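Local coordinates for protein NleB (Escherichia coli, PDB 6E66) that belongs to the SseK/NleB family of bacterial proteins and is built on an alpha/beta fold of the GT-A type, at residues I39-P44 with L230-A235; L73-N78 with D223-D228; E85-V90 with N113-Y118. One frame throughout, in Å; residues are numbered along the deposited sequence.

Interaction 1: residues I39-P44 with L230-A235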
loop_
_atom_site.group_PDB
_atom_site.type_symbol
_atom_site.label_atom_id
_atom_site.label_comp_id
_atom_site.label_asym_id
_atom_site.label_seq_id
_atom_site.Cartn_x
_atom_site.Cartn_y
_atom_site.Cartn_z
ATOM N N ILE A 39 8.994 -12.039 11.516
ATOM C CA ILE A 39 8.995 -11.897 10.068
ATOM C C ILE A 39 10.332 -12.433 9.573
ATOM O O ILE A 39 11.387 -11.855 9.862
ATOM C CB ILE A 39 8.749 -10.443 9.631
ATOM C CG1 ILE A 39 7.288 -10.065 9.875
ATOM C CG2 ILE A 39 9.014 -10.277 8.143
ATOM C CD1 ILE A 39 7.057 -9.382 11.144
ATOM N N ASP A 40 10.274 -13.543 8.826
ATOM C CA ASP A 40 11.429 -14.334 8.402
ATOM C C ASP A 40 12.445 -13.509 7.632
ATOM O O ASP A 40 12.127 -12.487 7.016
ATOM C CB ASP A 40 11.008 -15.465 7.461
ATOM C CG ASP A 40 10.361 -16.602 8.169
ATOM O OD1 ASP A 40 10.594 -16.752 9.391
ATOM O OD2 ASP A 40 9.624 -17.354 7.493
ATOM N N GLU A 41 13.677 -14.020 7.598
ATOM C CA GLU A 41 14.654 -13.477 6.665
ATOM C C GLU A 41 14.346 -13.858 5.224
ATOM O O GLU A 41 14.977 -13.313 4.316
ATOM C CB GLU A 41 16.068 -13.934 7.043
ATOM C CG GLU A 41 16.331 -13.910 8.551
ATOM C CD GLU A 41 17.602 -14.653 8.953
ATOM O OE1 GLU A 41 18.407 -14.068 9.712
ATOM O OE2 GLU A 41 17.796 -15.815 8.512
ATOM N N ARG A 42 13.398 -14.769 4.989
ATOM C CA ARG A 42 12.921 -15.036 3.637
ATOM C C ARG A 42 11.914 -13.984 3.146
ATOM O O ARG A 42 11.461 -14.048 1.997
ATOM C CB ARG A 42 12.277 -16.428 3.572
ATOM C CG ARG A 42 13.147 -17.594 4.108
ATOM C CD ARG A 42 12.286 -18.785 4.585
ATOM N NE ARG A 42 11.211 -19.110 3.635
ATOM C CZ ARG A 42 10.235 -20.005 3.838
ATOM N NH1 ARG A 42 10.175 -20.701 4.981
ATOM N NH2 ARG A 42 9.311 -20.206 2.886
ATOM N N THR A 43 11.543 -13.033 3.975
ATOM C CA THR A 43 10.449 -12.144 3.621
ATOM C C THR A 43 10.902 -11.132 2.571
ATOM O O THR A 43 11.945 -10.486 2.739
ATOM C CB THR A 43 9.926 -11.466 4.882
ATOM O OG1 THR A 43 9.390 -12.473 5.768
ATOM C CG2 THR A 43 8.833 -10.426 4.546
ATOM N N PRO A 44 10.177 -10.992 1.467
ATOM C CA PRO A 44 10.590 -10.048 0.434
ATOM C C PRO A 44 10.433 -8.609 0.900
ATOM O O PRO A 44 9.676 -8.293 1.824
ATOM C CB PRO A 44 9.645 -10.363 -0.732
ATOM C CG PRO A 44 8.441 -10.950 -0.081
ATOM C CD PRO A 44 8.950 -11.722 1.101
ATOM N N LEU A 230 18.902 -7.023 7.657
ATOM C CA LEU A 230 17.844 -6.796 8.635
ATOM C C LEU A 230 17.685 -7.933 9.628
ATOM O O LEU A 230 17.286 -7.689 10.769
ATOM C CB LEU A 230 16.504 -6.594 7.925
ATOM C CG LEU A 230 16.440 -5.433 6.947
ATOM C CD1 LEU A 230 15.130 -5.443 6.197
ATOM C CD2 LEU A 230 16.603 -4.148 7.725
ATOM N N GLY A 231 17.951 -9.166 9.213
ATOM C CA GLY A 231 17.686 -10.287 10.084
ATOM C C GLY A 231 16.187 -10.487 10.234
ATOM O O GLY A 231 15.381 -10.098 9.377
ATOM N N VAL A 232 15.814 -11.104 11.352
ATOM C CA VAL A 232 14.412 -11.372 11.648
ATOM C C VAL A 232 13.799 -10.136 12.290
ATOM O O VAL A 232 14.428 -9.467 13.121
ATOM C CB VAL A 232 14.278 -12.617 12.552
ATOM C CG1 VAL A 232 12.863 -12.765 13.071
ATOM C CG2 VAL A 232 14.692 -13.876 11.798
ATOM N N LEU A 233 12.570 -9.814 11.897
ATOM C CA LEU A 233 11.813 -8.737 12.516
ATOM C C LEU A 233 10.732 -9.311 13.416
ATOM O O LEU A 233 10.332 -10.466 13.284
ATOM C CB LEU A 233 11.188 -7.835 11.452
ATOM C CG LEU A 233 12.186 -7.231 10.463
ATOM C CD1 LEU A 233 11.473 -6.323 9.496
ATOM C CD2 LEU A 233 13.281 -6.460 11.202
ATOM N N TYR A 234 10.237 -8.482 14.327
ATOM C CA TYR A 234 9.162 -8.876 15.222
ATOM C C TYR A 234 8.109 -7.786 15.254
ATOM O O TYR A 234 8.439 -6.596 15.322
ATOM C CB TYR A 234 9.691 -9.160 16.627
ATOM C CG TYR A 234 10.537 -10.405 16.640
ATOM C CD1 TYR A 234 9.953 -11.658 16.754
ATOM C CD2 TYR A 234 11.916 -10.330 16.489
ATOM C CE1 TYR A 234 10.722 -12.800 16.746
ATOM C CE2 TYR A 234 12.688 -11.459 16.484
ATOM C CZ TYR A 234 12.090 -12.696 16.611
ATOM O OH TYR A 234 12.872 -13.834 16.595
ATOM N N ALA A 235 6.842 -8.198 15.199
ATOM C CA ALA A 235 5.737 -7.266 15.043
ATOM C C ALA A 235 4.568 -7.756 15.876
ATOM O O ALA A 235 4.278 -8.963 15.881
ATOM C CB ALA A 235 5.307 -7.143 13.577
#
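Ile39 holds CG1 beside its own backbone N (chi1 -72°), and a second torsion of 95°, away from the staggered positions, carries CD1 to the methyl of Ala235, with Ile39 CD1 3.7 Å from Ala235 CB. On Val232 the two methyls divide the work. Val232 CG1, opposite the backbone N, comes within 3.6 Å of Ile39 O, while Val232 CG2, beside that N, meets Glu41 CG at 3.6 Å. The Glu41 chain runs extended past CG and crosses the Val232 side chain at about a right angle, with the CG methylene making the closest touch; Glu41 OE1 goes on to within 3.9 Å of Gly231 CA. Ile39 and Leu233 form an antiparallel hydrogen-bonded pair that joins strand 32-39, the middle of a small three-stranded antiparallel sheet, to the edge strand 233-236. Ile39 N donates to Leu233 O at 2.7 Å from 35° above the carbonyl plane. The return bond, from Leu233 N to Ile39 O at 3.1 Å, is in plane on a lone pair. The side chains of this pair share one face of the sheet, Ile39 CB lying 4.0 Å from Leu233 CB. Directly after the strand, a type I turn runs from Asp40 to Thr43, where Asp40 O is gripped from one face of its plane by both Thr43 N and Thr43 OG1, the hydroxyl at 3.0 Å. Arg86 spans the two segments, NH1 bonding to Asp40 O and Thr43 O and NH2 to Gly231 O.

Interaction 2: residues L73-N78 with D223-D228; sequences LSNIIN and DMIITD
Asn75 and Asn78, one helical turn apart on helix 72-82, turn their amides onto the extended loop 223-228. The side chain of Asn75 can be followed outward atom by atom. Asn75 CB sits 3.4 Å from Met224 O, the carbonyl oxygen of a selenomethionine whose own side chain starts off away from the helix. CG remains near that oxygen, and there the amide forks. Asn75 OD1 lies against the flank of Ile225, 3.7 Å from Ile225 CG1 and no farther from CD1 of the same residue. Asn75 ND2 goes the other way along the loop, to 3.5 Å from Asp223 C, and its hydrogen bond is made one residue earlier, to Ala222 O. Ala222 and Asp223 belong to an Asp-Ala-Asp sequence, consistent with the DXD motif of GT-A folds; the Asn75 amide thus bonds to the middle residue of that sequence, and Asp223 OD2 itself accepts from Asn254 N.

Asn78 swings CG opposite its backbone N (chi1 163°), which brings Asn78 ND2 to Ile226 O at 3.2 Å. The N-H points nearly straight at the oxygen (166°), meets it on a lone pair in the carbonyl plane, and keeps that oxygen only 8° out of the amide plane. Ile225 touches both asparagines: CG1 and CD1 lie on Asn75, whereas Ile225 CG2 is 3.8 Å from Asn78 ND2, the side chains of Ile225 and Asn78 crossing at about a right angle. Ile76, pointing away from the loop, packs onto strand 88-93, while the loop bonds through its backbone to Gly316 and Ile318, at the end of the modelled chain. Both asparagines thus give neutral amide N-H groups to main-chain carbonyls, a grip that probably depends little on pH or on side-chain charge in the loop.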
loop_
_atom_site.group_PDB
_atom_site.type_symbol
_atom_site.label_atom_id
_atom_site.label_comp_id
_atom_site.label_asym_id
_atom_site.label_seq_id
_atom_site.Cartn_x
_atom_site.Cartn_y
_atom_site.Cartn_z
ATOM N N LEU A 73 16.397 5.342 -6.903
ATOM C CA LEU A 73 16.862 4.189 -7.670
ATOM C C LEU A 73 18.107 3.584 -7.041
ATOM O O LEU A 73 18.302 2.364 -7.074
ATOM C CB LEU A 73 17.138 4.588 -9.127
ATOM C CG LEU A 73 16.893 3.589 -10.278
ATOM C CD1 LEU A 73 17.920 3.751 -11.390
ATOM C CD2 LEU A 73 16.818 2.126 -9.842
ATOM N N SER A 74 18.970 4.425 -6.466
ATOM C CA SER A 74 20.178 3.919 -5.817
ATOM C C SER A 74 19.842 3.185 -4.523
ATOM O O SER A 74 20.387 2.105 -4.256
ATOM C CB SER A 74 21.144 5.077 -5.559
ATOM O OG SER A 74 21.352 5.832 -6.747
ATOM N N ASN A 75 18.937 3.750 -3.711
ATOM C CA ASN A 75 18.493 3.069 -2.493
ATOM C C ASN A 75 17.945 1.685 -2.808
ATOM O O ASN A 75 18.330 0.694 -2.171
ATOM C CB ASN A 75 17.451 3.916 -1.772
ATOM C CG ASN A 75 18.003 5.255 -1.352
ATOM O OD1 ASN A 75 19.216 5.440 -1.305
ATOM N ND2 ASN A 75 17.121 6.198 -1.046
ATOM N N ILE A 76 17.062 1.593 -3.810
ATOM C CA ILE A 76 16.505 0.296 -4.188
ATOM C C ILE A 76 17.618 -0.665 -4.601
ATOM O O ILE A 76 17.670 -1.813 -4.145
ATOM C CB ILE A 76 15.462 0.460 -5.308
ATOM C CG1 ILE A 76 14.267 1.302 -4.834
ATOM C CG2 ILE A 76 15.027 -0.902 -5.805
ATOM C CD1 ILE A 76 13.391 1.844 -5.967
ATOM N N ILE A 77 18.522 -0.212 -5.478
ATOM C CA ILE A 77 19.616 -1.072 -5.930
ATOM C C ILE A 77 20.495 -1.472 -4.752
ATOM O O ILE A 77 20.896 -2.638 -4.616
ATOM C CB ILE A 77 20.431 -0.361 -7.027
ATOM C CG1 ILE A 77 19.653 -0.343 -8.344
ATOM C CG2 ILE A 77 21.765 -1.040 -7.234
ATOM C CD1 ILE A 77 20.151 0.720 -9.321
ATOM N N ASN A 78 20.785 -0.510 -3.870
ATOM C CA ASN A 78 21.588 -0.789 -2.685
ATOM C C ASN A 78 20.917 -1.831 -1.794
ATOM O O ASN A 78 21.577 -2.754 -1.295
ATOM C CB ASN A 78 21.828 0.507 -1.912
ATOM C CG ASN A 78 22.277 0.254 -0.488
ATOM O OD1 ASN A 78 23.304 -0.386 -0.262
ATOM N ND2 ASN A 78 21.507 0.744 0.480
ATOM N N ASP A 223 13.012 6.506 -0.018
ATOM C CA ASP A 223 14.015 7.396 0.559
ATOM C C ASP A 223 14.861 6.716 1.632
ATOM O O ASP A 223 15.760 7.356 2.186
ATOM C CB ASP A 223 13.347 8.638 1.153
ATOM C CG ASP A 223 12.171 8.285 2.029
ATOM O OD1 ASP A 223 11.720 7.132 1.927
ATOM O OD2 ASP A 223 11.695 9.132 2.819
HETATM N N MSE A 224 14.604 5.444 1.931
HETATM C CA MSE A 224 15.263 4.760 3.034
HETATM C C MSE A 224 16.479 4.016 2.579
HETATM O O MSE A 224 16.503 3.453 1.488
HETATM C CB MSE A 224 14.315 3.779 3.695
HETATM C CG MSE A 224 13.043 4.419 4.113
HETATM SE SE MSE A 224 13.053 4.634 6.026
HETATM C CE MSE A 224 11.855 3.138 6.445
ATOM N N ILE A 225 17.479 3.980 3.448
ATOM C CA ILE A 225 18.756 3.352 3.158
ATOM C C ILE A 225 18.957 2.224 4.148
ATOM O O ILE A 225 18.879 2.437 5.363
ATOM C CB ILE A 225 19.918 4.359 3.235
ATOM C CG1 ILE A 225 19.637 5.566 2.329
ATOM C CG2 ILE A 225 21.229 3.675 2.888
ATOM C CD1 ILE A 225 20.884 6.342 1.922
ATOM N N ILE A 226 19.205 1.034 3.630
ATOM C CA ILE A 226 19.576 -0.107 4.449
ATOM C C ILE A 226 21.092 -0.105 4.603
ATOM O O ILE A 226 21.824 0.060 3.621
ATOM C CB ILE A 226 19.074 -1.420 3.829
ATOM C CG1 ILE A 226 17.550 -1.372 3.642
ATOM C CG2 ILE A 226 19.448 -2.611 4.716
ATOM C CD1 ILE A 226 16.901 -2.744 3.431
ATOM N N THR A 227 21.556 -0.245 5.843
ATOM C CA THR A 227 22.970 -0.298 6.207
ATOM C C THR A 227 23.153 -1.634 6.906
ATOM O O THR A 227 22.955 -1.729 8.119
ATOM C CB THR A 227 23.366 0.849 7.118
ATOM O OG1 THR A 227 22.732 0.668 8.388
ATOM C CG2 THR A 227 22.938 2.198 6.541
ATOM N N ASP A 228 23.489 -2.659 6.121
ATOM C CA ASP A 228 23.674 -4.036 6.577
ATOM C C ASP A 228 22.346 -4.725 6.891
ATOM O O ASP A 228 21.373 -4.077 7.298
ATOM C CB ASP A 228 24.612 -4.097 7.789
ATOM C CG ASP A 228 25.230 -5.468 7.972
ATOM O OD1 ASP A 228 25.816 -5.993 6.998
ATOM O OD2 ASP A 228 25.113 -6.024 9.086
#

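Interaction 3: residues E85-V90 with N113-Y118. Unlike the reference sequence in segment 113-118: Ala115 (reference Lys).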
loop_
_atom_site.group_PDB
_atom_site.type_symbol
_atom_site.label_atom_id
_atom_site.label_comp_id
_atom_site.label_asym_id
_atom_site.label_seq_id
_atom_site.Cartn_x
_atom_site.Cartn_y
_atom_site.Cartn_z
ATOM N N GLU A 85 19.988 -12.266 -0.062
ATOM C CA GLU A 85 19.194 -13.471 0.144
ATOM C C GLU A 85 17.695 -13.244 -0.012
ATOM O O GLU A 85 16.921 -14.195 0.151
ATOM C CB GLU A 85 19.469 -14.037 1.539
ATOM C CG GLU A 85 20.836 -14.671 1.688
ATOM C CD GLU A 85 20.746 -16.093 2.187
ATOM O OE1 GLU A 85 20.442 -16.279 3.388
ATOM O OE2 GLU A 85 20.959 -17.021 1.371
ATOM N N ARG A 86 17.268 -12.019 -0.301
ATOM C CA ARG A 86 15.861 -11.688 -0.457
ATOM C C ARG A 86 15.587 -11.262 -1.890
ATOM O O ARG A 86 16.499 -10.979 -2.663
ATOM C CB ARG A 86 15.449 -10.561 0.501
ATOM C CG ARG A 86 15.616 -10.886 1.972
ATOM C CD ARG A 86 15.139 -9.717 2.815
ATOM N NE ARG A 86 15.659 -9.755 4.176
ATOM C CZ ARG A 86 14.923 -10.021 5.249
ATOM N NH1 ARG A 86 13.632 -10.287 5.120
ATOM N NH2 ARG A 86 15.479 -10.020 6.453
ATOM N N ILE A 87 14.303 -11.214 -2.232
ATOM C CA ILE A 87 13.831 -10.588 -3.459
ATOM C C ILE A 87 13.399 -9.167 -3.113
ATOM O O ILE A 87 12.719 -8.945 -2.103
ATOM C CB ILE A 87 12.682 -11.392 -4.095
ATOM C CG1 ILE A 87 13.188 -12.761 -4.547
ATOM C CG2 ILE A 87 12.108 -10.663 -5.287
ATOM C CD1 ILE A 87 13.183 -13.844 -3.458
ATOM N N ILE A 88 13.841 -8.201 -3.909
ATOM C CA ILE A 88 13.457 -6.803 -3.757
ATOM C C ILE A 88 12.549 -6.493 -4.934
ATOM O O ILE A 88 12.996 -6.474 -6.089
ATOM C CB ILE A 88 14.664 -5.855 -3.718
ATOM C CG1 ILE A 88 15.315 -5.836 -2.334
ATOM C CG2 ILE A 88 14.255 -4.444 -4.110
ATOM C CD1 ILE A 88 15.998 -7.133 -1.960
ATOM N N GLY A 89 11.264 -6.299 -4.650
ATOM C CA GLY A 89 10.317 -5.948 -5.679
ATOM C C GLY A 89 10.152 -4.444 -5.722
ATOM O O GLY A 89 10.385 -3.759 -4.737
ATOM N N VAL A 90 9.803 -3.931 -6.897
ATOM C CA VAL A 90 9.395 -2.542 -7.064
ATOM C C VAL A 90 8.090 -2.598 -7.839
ATOM O O VAL A 90 8.075 -3.028 -8.999
ATOM C CB VAL A 90 10.438 -1.686 -7.809
ATOM C CG1 VAL A 90 10.069 -0.215 -7.706
ATOM C CG2 VAL A 90 11.864 -1.925 -7.253
ATOM N N ASN A 113 18.157 -10.113 -8.271
ATOM C CA ASN A 113 17.117 -10.300 -7.263
ATOM C C ASN A 113 16.164 -9.112 -7.185
ATOM O O ASN A 113 15.406 -9.000 -6.217
ATOM C CB ASN A 113 17.731 -10.579 -5.890
ATOM C CG ASN A 113 18.616 -9.469 -5.425
ATOM O OD1 ASN A 113 19.172 -8.732 -6.241
ATOM N ND2 ASN A 113 18.769 -9.335 -4.112
ATOM N N ILE A 114 16.192 -8.222 -8.170
ATOM C CA ILE A 114 15.246 -7.119 -8.272
ATOM C C ILE A 114 14.145 -7.541 -9.225
ATOM O O ILE A 114 14.415 -7.914 -10.373
ATOM C CB ILE A 114 15.915 -5.831 -8.768
ATOM C CG1 ILE A 114 16.865 -5.291 -7.717
ATOM C CG2 ILE A 114 14.859 -4.782 -9.123
ATOM C CD1 ILE A 114 17.531 -4.016 -8.140
ATOM N N ALA A 115 12.910 -7.497 -8.755
ATOM C CA ALA A 115 11.759 -7.806 -9.583
ATOM C C ALA A 115 10.997 -6.514 -9.828
ATOM O O ALA A 115 10.644 -5.813 -8.876
ATOM C CB ALA A 115 10.880 -8.856 -8.909
ATOM N N ILE A 116 10.786 -6.177 -11.092
ATOM C CA ILE A 116 9.970 -5.029 -11.461
ATOM C C ILE A 116 8.576 -5.546 -11.759
ATOM O O ILE A 116 8.387 -6.327 -12.700
ATOM C CB ILE A 116 10.548 -4.286 -12.672
ATOM C CG1 ILE A 116 11.902 -3.683 -12.311
ATOM C CG2 ILE A 116 9.578 -3.207 -13.145
ATOM C CD1 ILE A 116 11.817 -2.602 -11.265
ATOM N N ILE A 117 7.599 -5.118 -10.962
ATOM C CA ILE A 117 6.223 -5.597 -11.070
ATOM C C ILE A 117 5.351 -4.436 -11.532
ATOM O O ILE A 117 5.253 -3.414 -10.845
ATOM C CB ILE A 117 5.734 -6.171 -9.735
ATOM C CG1 ILE A 117 6.801 -7.095 -9.145
ATOM C CG2 ILE A 117 4.418 -6.918 -9.920
ATOM C CD1 ILE A 117 6.372 -7.790 -7.860
ATOM N N TYR A 118 4.717 -4.588 -12.689
ATOM C CA TYR A 118 3.834 -3.547 -13.183
ATOM C C TYR A 118 2.453 -3.679 -12.551
ATOM O O TYR A 118 1.870 -4.761 -12.543
ATOM C CB TYR A 118 3.733 -3.617 -14.705
ATOM C CG TYR A 118 5.034 -3.287 -15.394
ATOM C CD1 TYR A 118 5.958 -4.281 -15.685
ATOM C CD2 TYR A 118 5.340 -1.973 -15.748
ATOM C CE1 TYR A 118 7.156 -3.967 -16.300
ATOM C CE2 TYR A 118 6.526 -1.655 -16.359
ATOM C CZ TYR A 118 7.430 -2.653 -16.644
ATOM O OH TYR A 118 8.615 -2.329 -17.259
#
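Strands 88-90 and 114-118 run parallel, their axes 4.6 Å apart at closest and 23° from exact alignment. The ladder alternates donors and acceptors: Ile88 N to Asn113 O, Ala115 N to Ile88 O, Val90 N to Ala115 O and Ile117 N to Val90 O are each 2.9 Å. Just ahead of the ladder, Asn113 adds a side-chain rung. Its CG sits between its own backbone N and carbonyl carbon (chi1 59°), which turns the amide toward the start of the neighbouring segment, where Asn113 ND2 donates to Arg86 O at 3.2 Å, nearly head-on to the carbonyl. The same ND2 also bonds to Ala80 O in the last turn of helix 72-82, so one amide nitrogen ties the lead-ins of both strands to the helix. Asn113 CB lies 3.5 Å from Arg86 O, and Ile88 runs alongside, its CD1 4.1 Å from Asn113 ND2.

The two strands frame the beta-alpha-beta unit formed by strand 88-93, helix 98-110 and strand 114-118, in the mixed sheet that makes up the core of this GT-A-type fold; strand 114-118 is its edge. On one face Ile88, Val90 and Ile114 pack against Ile76 and Ala80 of helix 72-82, whereas Ile116 meets Phe104 of helix 98-110. Val90 and Ile116 lie side by side, and a second torsion of -66° bends the tip of Ile116 back toward its partner, putting Ile116 CD1 3.8 Å from Val90 CB. The opposite face holds Gly89 and Ala115, which stands where the reference sequence has lysine. Ile87 CG2 is 4.2 Å from Ala115 CB. Ile87 also has a bound 1,2-ethanediol about 4 Å from its side chain.

In the fold
From the N terminus the chain first lays down 39-44, which interaction 1 joins to 230-235 after a loop of 185 residues. Next comes helix 72-82, closed by interaction 2 onto 223-228, and then strand 88-93, which interaction 3 pairs with 114-118 across the 22 residues that include helix 98-110. The contacts nest: interaction 3 inside 2, and 2 inside 1, without crossing. Interactions 2 and 3 meet between the helix and the strand that follows it, their centres about 13 Å apart, and the start of 85-90 touches both segments of interaction 1. The three contacts thus tie the small antiparallel sheet, helix 72-82 and the edge of the mixed sheet to one another.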